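Local coordinates for protein laccase (Botrytis aclada, PDB 3SQR) that couples the one-electron oxidation of phenolic substrates to the reduction of dioxygen to water as a multicopper oxidase, probably acting in lignin degradation, at residues E195-I200 against Y263-I268; L285-N290 against Q309-I314. One frame throughout, in Å; residues are numbered along the deposited sequence.

How the interactions relate
Both contacts belong to one mixed six-stranded sheet, in the order 227-230, 195-205, 262-269, 310-316, 285-290, 293-300, and all four segments belong to the second of the chain's three cupredoxin-like domains. Interaction 1 closes before interaction 2 opens along the chain, and their centres are 9 Å apart. Strands 262-269 and 310-316 are direct neighbours, so the parallel pair 195-200/263-268 is continued by the antiparallel pair 285-290/309-314. The evidence for the join is a probable hydrogen bond from L267 N to Y311 O (2.8 Å) and a salt bridge between R264 NE and D312 OD2 (2.8 Å). Together the contacts make most of one sheet of this domain.

Interaction 1: E195-I200 against Y263-I268; sequences EDVGVI and YRLRLI. With NAG (2-acetamido-2-deoxy-beta-D-glucopyranose), chain C.
D196 and R266 carry the polar core of this parallel strand pair. The extended arginine chain brings R266 NE to D196 OD1 (3.0 Å) and R266 NH2 to D196 OD2 (2.9 Å), a side-on, two-nitrogen salt bridge. The grip is not coplanar, for the carboxylate and guanidinium planes stand 43° apart. With CG anti to the backbone N (chi1 -179°), D196 also turns OD1 back to take the G198 N-H in an Asx turn. OD1 is thus held by two donors from opposite faces and OD2 by R266 NH2, three bonds that together fix the group's rotation. The guanidinium of R264 lies over that of R266, and its charge is met by D312 on the next strand.

Packing is tight on the side of the sheet that carries Y263, L265 and L267. V197 CG1 comes obliquely to the Y263 ring, 3.3 Å from CD1, while its CG2 meets L265 CD1; I200 CD1 lies alongside L265 CD2 (3.9 Å). Backbone bonds run from R264 N to E195 O at the start to I268 N to I200 O (3.2 Å) at the far end, with V197 N to R264 O, R266 N to G198 O (both 3.0 Å) and I200 N to R266 O between.

The E195 end is the solvent side. Its carboxylate runs beside the Y263 ring, and a water bridges OE1 weakly to Y263 OH, which also bonds to V258. Outward, V199 O accepts from N2 of a glycan sugar (2.8 Å), whose methyl C8 rests near I200 CG1. The I268 side chain is about 7 Å from that of H126, which binds copper here, probably at the type 3 site. Strands 195-205 and 262-269, whose segments run 15° apart, are parallel neighbours in a domain whose family fold is the cupredoxin-like Greek-key beta-sandwich.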
ATOM      1  N   GLU A 195       2.903  24.194  -4.345  1.00 28.89           N
ATOM      2  CA  GLU A 195       3.920  23.251  -4.848  1.00 29.32           C
ATOM      3  C   GLU A 195       3.671  21.816  -4.371  1.00 27.63           C
ATOM      4  O   GLU A 195       3.368  21.589  -3.218  1.00 27.75           O
ATOM      5  CB  GLU A 195       5.325  23.669  -4.409  1.00 28.97           C
ATOM      6  CG  GLU A 195       5.681  25.060  -4.918  1.00 37.54           C
ATOM      7  CD  GLU A 195       7.127  25.400  -4.742  1.00 45.84           C
ATOM      8  OE1 GLU A 195       7.938  24.481  -4.448  1.00 48.06           O
ATOM      9  OE2 GLU A 195       7.448  26.610  -4.895  1.00 51.67           O
ATOM     10  N   ASP A 196       3.851  20.866  -5.273  1.00 27.81           N
ATOM     11  CA  ASP A 196       3.787  19.442  -4.920  1.00 27.29           C
ATOM     12  C   ASP A 196       5.201  18.960  -4.716  1.00 25.90           C
ATOM     13  O   ASP A 196       5.952  18.882  -5.669  1.00 28.72           O
ATOM     14  CB  ASP A 196       3.109  18.732  -6.085  1.00 27.95           C
ATOM     15  CG  ASP A 196       2.942  17.244  -5.871  1.00 28.10           C
ATOM     16  OD1 ASP A 196       3.202  16.738  -4.748  1.00 27.73           O
ATOM     17  OD2 ASP A 196       2.472  16.649  -6.874  1.00 28.84           O
ATOM     18  N   VAL A 197       5.554  18.624  -3.476  1.00 26.08           N
ATOM     19  CA  VAL A 197       6.871  18.147  -3.127  1.00 25.83           C
ATOM     20  C   VAL A 197       7.028  16.654  -3.437  1.00 25.90           C
ATOM     21  O   VAL A 197       8.121  16.097  -3.387  1.00 25.09           O
ATOM     22  CB  VAL A 197       7.267  18.506  -1.676  1.00 26.59           C
ATOM     23  CG1 VAL A 197       7.198  20.077  -1.510  1.00 31.02           C
ATOM     24  CG2 VAL A 197       6.487  17.796  -0.563  1.00 26.68           C
ATOM     25  N   GLY A 198       5.894  16.024  -3.697  1.00 24.99           N
ATOM     26  CA  GLY A 198       5.963  14.613  -4.028  1.00 25.45           C
ATOM     27  C   GLY A 198       5.840  13.771  -2.773  1.00 23.80           C
ATOM     28  O   GLY A 198       5.308  14.170  -1.704  1.00 26.23           O
ATOM     29  N   VAL A 199       6.217  12.525  -2.951  1.00 23.94           N
ATOM     30  CA  VAL A 199       5.978  11.495  -1.923  1.00 23.73           C
ATOM     31  C   VAL A 199       7.036  11.580  -0.841  1.00 23.13           C
ATOM     32  O   VAL A 199       8.224  11.965  -1.088  1.00 25.85           O
ATOM     33  CB  VAL A 199       5.981  10.094  -2.569  1.00 22.86           C
ATOM     34  CG1 VAL A 199       5.977   9.010  -1.529  1.00 24.57           C
ATOM     35  CG2 VAL A 199       4.713   9.860  -3.456  1.00 25.29           C
ATOM     36  N   ILE A 200       6.633  11.264   0.352  1.00 22.65           N
ATOM     37  CA  ILE A 200       7.576  10.980   1.457  1.00 24.21           C
ATOM     38  C   ILE A 200       7.214   9.598   1.953  1.00 22.54           C
ATOM     39  O   ILE A 200       6.132   9.382   2.508  1.00 21.84           O
ATOM     40  CB  ILE A 200       7.420  11.962   2.647  1.00 23.95           C
ATOM     41  CG1 ILE A 200       7.676  13.397   2.170  1.00 27.23           C
ATOM     42  CG2 ILE A 200       8.339  11.547   3.826  1.00 23.04           C
ATOM     43  CD1 ILE A 200       7.488  14.486   3.212  1.00 27.69           C
ATOM     44  N   TYR A 263       2.462  23.668   0.491  1.00 26.88           N
ATOM     45  CA  TYR A 263       3.095  22.471  -0.063  1.00 27.17           C
ATOM     46  C   TYR A 263       2.157  21.287   0.092  1.00 26.18           C
ATOM     47  O   TYR A 263       1.592  21.061   1.122  1.00 25.73           O
ATOM     48  CB  TYR A 263       4.362  22.124   0.655  1.00 28.58           C
ATOM     49  CG  TYR A 263       5.400  23.174   0.465  1.00 28.88           C
ATOM     50  CD1 TYR A 263       6.217  23.148  -0.625  1.00 27.82           C
ATOM     51  CD2 TYR A 263       5.572  24.194   1.408  1.00 30.73           C
ATOM     52  CE1 TYR A 263       7.149  24.106  -0.868  1.00 29.38           C
ATOM     53  CE2 TYR A 263       6.546  25.154   1.191  1.00 31.63           C
ATOM     54  CZ  TYR A 263       7.327  25.113   0.074  1.00 32.03           C
ATOM     55  OH  TYR A 263       8.331  26.058  -0.178  1.00 32.07           O
ATOM     56  N   ARG A 264       2.026  20.534  -0.988  1.00 25.44           N
ATOM     57  CA  ARG A 264       1.393  19.218  -0.950  1.00 23.75           C
ATOM     58  C   ARG A 264       2.481  18.151  -0.726  1.00 23.23           C
ATOM     59  O   ARG A 264       3.500  18.086  -1.412  1.00 24.22           O
ATOM     60  CB  ARG A 264       0.680  18.970  -2.273  1.00 24.83           C
ATOM     61  CG  ARG A 264       0.073  17.590  -2.344  1.00 24.12           C
ATOM     62  CD  ARG A 264      -0.647  17.455  -3.636  1.00 23.46           C
ATOM     63  NE  ARG A 264      -1.511  16.288  -3.622  1.00 23.83           N
ATOM     64  CZ  ARG A 264      -2.495  16.127  -4.501  1.00 24.96           C
ATOM     65  NH1 ARG A 264      -2.775  17.056  -5.423  1.00 26.09           N
ATOM     66  NH2 ARG A 264      -3.217  15.028  -4.448  1.00 24.86           N
ATOM     67  N   LEU A 265       2.305  17.413   0.338  1.00 23.51           N
ATOM     68  CA  LEU A 265       3.181  16.260   0.703  1.00 23.08           C
ATOM     69  C   LEU A 265       2.334  15.018   0.568  1.00 22.15           C
ATOM     70  O   LEU A 265       1.220  14.962   1.031  1.00 22.20           O
ATOM     71  CB  LEU A 265       3.617  16.341   2.150  1.00 23.53           C
ATOM     72  CG  LEU A 265       4.654  17.408   2.538  1.00 27.05           C
ATOM     73  CD1 LEU A 265       4.342  18.817   2.039  1.00 28.16           C
ATOM     74  CD2 LEU A 265       4.912  17.306   4.071  1.00 25.76           C
ATOM     75  N   ARG A 266       2.947  13.968   0.054  1.00 22.57           N
ATOM     76  CA  ARG A 266       2.182  12.745  -0.251  1.00 23.14           C
ATOM     77  C   ARG A 266       2.801  11.648   0.562  1.00 22.89           C
ATOM     78  O   ARG A 266       3.888  11.211   0.263  1.00 25.36           O
ATOM     79  CB  ARG A 266       2.249  12.481  -1.739  1.00 23.45           C
ATOM     80  CG  ARG A 266       1.750  13.623  -2.633  1.00 22.95           C
ATOM     81  CD  ARG A 266       2.023  13.276  -4.055  1.00 24.52           C
ATOM     82  NE  ARG A 266       1.556  14.217  -5.035  1.00 25.18           N
ATOM     83  CZ  ARG A 266       0.415  14.127  -5.720  1.00 26.00           C
ATOM     84  NH1 ARG A 266      -0.438  13.161  -5.477  1.00 23.46           N
ATOM     85  NH2 ARG A 266       0.112  15.043  -6.632  1.00 28.48           N
ATOM     86  N   LEU A 267       2.117  11.285   1.630  1.00 22.84           N
ATOM     87  CA  LEU A 267       2.653  10.439   2.641  1.00 23.36           C
ATOM     88  C   LEU A 267       2.235   9.018   2.376  1.00 22.74           C
ATOM     89  O   LEU A 267       1.058   8.746   2.173  1.00 23.17           O
ATOM     90  CB  LEU A 267       2.178  10.867   4.004  1.00 23.08           C
ATOM     91  CG  LEU A 267       2.475  12.361   4.305  1.00 25.90           C
ATOM     92  CD1 LEU A 267       1.734  12.822   5.575  1.00 26.43           C
ATOM     93  CD2 LEU A 267       3.981  12.587   4.390  1.00 25.13           C
ATOM     94  N   ILE A 268       3.213   8.127   2.413  1.00 22.68           N
ATOM     95  CA  ILE A 268       2.984   6.673   2.236  1.00 21.40           C
ATOM     96  C   ILE A 268       3.735   5.880   3.236  1.00 21.63           C
ATOM     97  O   ILE A 268       4.953   6.002   3.340  1.00 21.33           O
ATOM     98  CB  ILE A 268       3.328   6.164   0.837  1.00 22.03           C
ATOM     99  CG1 ILE A 268       2.907   7.169  -0.240  1.00 21.81           C
ATOM    100  CG2 ILE A 268       2.707   4.670   0.614  1.00 21.05           C
ATOM    101  CD1 ILE A 268       3.048   6.650  -1.630  1.00 22.35           C
TER
HETATM  102  C1  NAG C   1      11.289  11.527  -2.055  1.00 31.04           C
HETATM  103  C2  NAG C   1      11.223  12.997  -2.458  1.00 29.14           C
HETATM  104  C3  NAG C   1      10.631  13.059  -3.853  1.00 36.68           C
HETATM  105  C4  NAG C   1      11.444  12.247  -4.851  1.00 37.69           C
HETATM  106  C5  NAG C   1      11.783  10.835  -4.272  1.00 38.99           C
HETATM  107  C6  NAG C   1      13.069  10.308  -4.858  1.00 41.32           C
HETATM  108  C7  NAG C   1      10.524  14.903  -1.138  1.00 32.46           C
HETATM  109  C8  NAG C   1       9.425  15.612  -0.366  1.00 30.94           C
HETATM  110  N2  NAG C   1      10.271  13.713  -1.664  1.00 27.78           N
HETATM  111  O3  NAG C   1      10.484  14.385  -4.303  1.00 37.44           O
HETATM  112  O4  NAG C   1      10.698  12.094  -6.073  1.00 40.51           O
HETATM  113  O5  NAG C   1      12.152  10.863  -2.917  1.00 32.08           O
HETATM  114  O6  NAG C   1      13.157   8.900  -4.628  1.00 47.28           O
HETATM  115  O7  NAG C   1      11.649  15.388  -1.297  1.00 30.21           O
HETATM  116  O   HOH W   1       9.277  26.259  -2.491  1.00 43.23           O

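Interaction 2: L285-N290 against Q309-I314; sequences LTVIAN and QRYDVI
I314 meets T286 and I288, and D312 meets I288 and A289, where strand 310-314 runs against 285-290, an antiparallel pair interrupted by a classic beta bulge in the cupredoxin-like domain. The evidence for the bulge is the register: V287 pairs with V313, yet A289 pairs with D312, and I288 and A289 both face D312. The D312 carbonyl O takes a bond from I288 N (2.8 Å) and a weak one from A289 N (3.4 Å). The segment directions differ by 135°, so the pair is strongly twisted from 180°.

T286 and I314 form a hydrogen-bonded antiparallel pair, N to O in both directions. The side chain of I314 meets I288: the CD1 atoms of I314 and I288 are 4.0 Å apart, and I314 CG1 lies against I288 CG2. I288 CG1 sits between its own backbone N and carbonyl carbon (chi1 61°), the sterically crowded choice, which places it 3.8 Å from D312 CB.

D312 sets CB and OD1 against the methyl of A289, with OD1 3.6 Å from A289 CB. D312 OD2 turns away, to R264 on the next strand and to T164 of strand 163-169, so this oxygen is satisfied away from the bulge.

On the other side of the sheet, V313 CG1 reaches V287 CG2, and V313 CA makes a CA-H...O contact with T286 O (3.1 Å). V287 CG1 comes obliquely to the Y311 ring, 3.5 Å from CD1. N290 CB approaches the same ring at CE1, while the phenol hydroxyl bonds to R499. R310 touches H126 near the copper centre and pairs with D500. At the opposite end a water donates to I314 O and bonds to T286 OG1, at 2.7 Å from each oxygen.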
ATOM      1  N   LEU A 285      -1.073  20.009   9.583  1.00 26.56           N
ATOM      2  CA  LEU A 285      -1.337  19.272   8.363  1.00 26.60           C
ATOM      3  C   LEU A 285      -2.786  19.458   7.984  1.00 26.44           C
ATOM      4  O   LEU A 285      -3.650  19.167   8.795  1.00 28.24           O
ATOM      5  CB  LEU A 285      -1.049  17.797   8.593  1.00 26.06           C
ATOM      6  CG  LEU A 285       0.274  17.380   9.240  1.00 24.48           C
ATOM      7  CD1 LEU A 285       0.269  15.837   9.407  1.00 25.65           C
ATOM      8  CD2 LEU A 285       1.523  17.795   8.468  1.00 27.27           C
ATOM      9  N   THR A 286      -3.055  19.886   6.767  1.00 26.45           N
ATOM     10  CA  THR A 286      -4.400  19.868   6.229  1.00 26.73           C
ATOM     11  C   THR A 286      -4.534  18.621   5.333  1.00 26.23           C
ATOM     12  O   THR A 286      -3.957  18.556   4.269  1.00 25.25           O
ATOM     13  CB  THR A 286      -4.708  21.074   5.447  1.00 28.57           C
ATOM     14  OG1 THR A 286      -4.661  22.209   6.331  1.00 30.69           O
ATOM     15  CG2 THR A 286      -6.118  20.991   4.884  1.00 25.93           C
ATOM     16  N   VAL A 287      -5.281  17.671   5.830  1.00 25.02           N
ATOM     17  CA  VAL A 287      -5.427  16.380   5.174  1.00 24.88           C
ATOM     18  C   VAL A 287      -6.459  16.528   4.039  1.00 25.75           C
ATOM     19  O   VAL A 287      -7.613  16.913   4.278  1.00 26.99           O
ATOM     20  CB  VAL A 287      -5.822  15.326   6.138  1.00 25.13           C
ATOM     21  CG1 VAL A 287      -5.660  13.867   5.443  1.00 21.28           C
ATOM     22  CG2 VAL A 287      -5.036  15.329   7.439  1.00 24.36           C
ATOM     23  N   ILE A 288      -6.040  16.227   2.821  1.00 24.40           N
ATOM     24  CA  ILE A 288      -6.883  16.411   1.645  1.00 22.90           C
ATOM     25  C   ILE A 288      -7.226  15.170   0.853  1.00 22.77           C
ATOM     26  O   ILE A 288      -8.029  15.242  -0.050  1.00 23.30           O
ATOM     27  CB  ILE A 288      -6.360  17.488   0.705  1.00 23.23           C
ATOM     28  CG1 ILE A 288      -4.967  17.216   0.131  1.00 20.34           C
ATOM     29  CG2 ILE A 288      -6.302  18.885   1.464  1.00 24.35           C
ATOM     30  CD1 ILE A 288      -4.781  17.851  -1.208  1.00 22.66           C
ATOM     31  N   ALA A 289      -6.609  14.029   1.172  1.00 21.93           N
ATOM     32  CA  ALA A 289      -6.993  12.792   0.525  1.00 22.54           C
ATOM     33  C   ALA A 289      -6.536  11.699   1.387  1.00 22.19           C
ATOM     34  O   ALA A 289      -5.547  11.818   2.121  1.00 22.18           O
ATOM     35  CB  ALA A 289      -6.358  12.648  -0.872  1.00 22.27           C
ATOM     36  N   ASN A 290      -7.279  10.604   1.300  1.00 21.94           N
ATOM     37  CA  ASN A 290      -6.832   9.390   1.848  1.00 21.75           C
ATOM     38  C   ASN A 290      -6.766   8.342   0.755  1.00 21.98           C
ATOM     39  O   ASN A 290      -7.637   8.255  -0.067  1.00 22.38           O
ATOM     40  CB  ASN A 290      -7.645   8.961   3.068  1.00 21.19           C
ATOM     41  CG  ASN A 290      -9.145   8.699   2.834  1.00 22.50           C
ATOM     42  OD1 ASN A 290      -9.663   8.434   1.706  1.00 27.33           O
ATOM     43  ND2 ASN A 290      -9.841   8.673   3.926  1.00 19.98           N
ATOM     44  N   GLN A 309      -1.400   2.612   3.424  1.00 20.49           N
ATOM     45  CA  GLN A 309      -2.158   3.838   3.420  1.00 20.76           C
ATOM     46  C   GLN A 309      -1.358   5.025   2.884  1.00 21.59           C
ATOM     47  O   GLN A 309      -0.126   5.088   3.069  1.00 22.04           O
ATOM     48  CB  GLN A 309      -2.675   4.172   4.800  1.00 22.21           C
ATOM     49  CG  GLN A 309      -3.730   3.269   5.258  1.00 22.14           C
ATOM     50  CD  GLN A 309      -4.426   3.742   6.511  1.00 21.51           C
ATOM     51  OE1 GLN A 309      -3.792   4.322   7.388  1.00 24.11           O
ATOM     52  NE2 GLN A 309      -5.693   3.389   6.651  1.00 22.17           N
ATOM     53  N   ARG A 310      -2.083   5.973   2.239  1.00 19.71           N
ATOM     54  CA  ARG A 310      -1.554   7.206   1.744  1.00 20.97           C
ATOM     55  C   ARG A 310      -2.394   8.262   2.318  1.00 21.40           C
ATOM     56  O   ARG A 310      -3.562   8.036   2.564  1.00 20.55           O
ATOM     57  CB  ARG A 310      -1.574   7.345   0.202  1.00 22.41           C
ATOM     58  CG  ARG A 310      -0.626   6.401  -0.473  1.00 19.50           C
ATOM     59  CD  ARG A 310      -1.205   5.043  -0.622  1.00 20.33           C
ATOM     60  NE  ARG A 310      -2.255   5.053  -1.610  1.00 18.05           N
ATOM     61  CZ  ARG A 310      -3.256   4.167  -1.685  1.00 20.95           C
ATOM     62  NH1 ARG A 310      -3.424   3.243  -0.765  1.00 21.48           N
ATOM     63  NH2 ARG A 310      -4.115   4.260  -2.687  1.00 22.00           N
ATOM     64  N   TYR A 311      -1.763   9.402   2.556  1.00 22.30           N
ATOM     65  CA  TYR A 311      -2.496  10.641   2.793  1.00 21.58           C
ATOM     66  C   TYR A 311      -1.836  11.713   2.013  1.00 21.89           C
ATOM     67  O   TYR A 311      -0.588  11.799   1.947  1.00 21.71           O
ATOM     68  CB  TYR A 311      -2.477  10.984   4.262  1.00 22.11           C
ATOM     69  CG  TYR A 311      -3.400  10.162   5.104  1.00 20.05           C
ATOM     70  CD1 TYR A 311      -4.755  10.457   5.188  1.00 23.50           C
ATOM     71  CD2 TYR A 311      -2.930   9.055   5.783  1.00 20.58           C
ATOM     72  CE1 TYR A 311      -5.582   9.710   5.970  1.00 22.24           C
ATOM     73  CE2 TYR A 311      -3.758   8.304   6.587  1.00 20.07           C
ATOM     74  CZ  TYR A 311      -5.081   8.625   6.672  1.00 20.56           C
ATOM     75  OH  TYR A 311      -5.888   7.904   7.447  1.00 23.01           O
ATOM     76  N   ASP A 312      -2.651  12.633   1.525  1.00 21.57           N
ATOM     77  CA  ASP A 312      -2.147  13.818   0.911  1.00 22.62           C
ATOM     78  C   ASP A 312      -2.494  14.900   1.942  1.00 23.47           C
ATOM     79  O   ASP A 312      -3.619  14.958   2.456  1.00 24.22           O
ATOM     80  CB  ASP A 312      -2.818  14.180  -0.390  1.00 22.21           C
ATOM     81  CG  ASP A 312      -2.391  13.318  -1.545  1.00 24.68           C
ATOM     82  OD1 ASP A 312      -2.875  12.205  -1.563  1.00 24.01           O
ATOM     83  OD2 ASP A 312      -1.609  13.747  -2.420  1.00 23.98           O
ATOM     84  N   VAL A 313      -1.472  15.682   2.254  1.00 23.99           N
ATOM     85  CA  VAL A 313      -1.643  16.847   3.148  1.00 22.73           C
ATOM     86  C   VAL A 313      -1.049  18.094   2.536  1.00 23.79           C
ATOM     87  O   VAL A 313      -0.102  18.089   1.801  1.00 22.55           O
ATOM     88  CB  VAL A 313      -1.007  16.563   4.539  1.00 23.61           C
ATOM     89  CG1 VAL A 313      -1.570  15.264   5.138  1.00 24.48           C
ATOM     90  CG2 VAL A 313       0.562  16.466   4.384  1.00 22.36           C
ATOM     91  N   ILE A 314      -1.637  19.224   2.920  1.00 24.18           N
ATOM     92  CA  ILE A 314      -1.138  20.493   2.493  1.00 24.32           C
ATOM     93  C   ILE A 314      -0.577  21.119   3.766  1.00 24.39           C
ATOM     94  O   ILE A 314      -1.234  21.085   4.810  1.00 25.20           O
ATOM     95  CB  ILE A 314      -2.226  21.410   1.969  1.00 25.29           C
ATOM     96  CG1 ILE A 314      -2.850  20.850   0.704  1.00 22.79           C
ATOM     97  CG2 ILE A 314      -1.616  22.819   1.602  1.00 24.67           C
ATOM     98  CD1 ILE A 314      -1.917  20.471  -0.373  1.00 26.40           C
TER
HETATM   99  O   HOH W   2      -2.339  23.386   5.718  1.00 34.19           O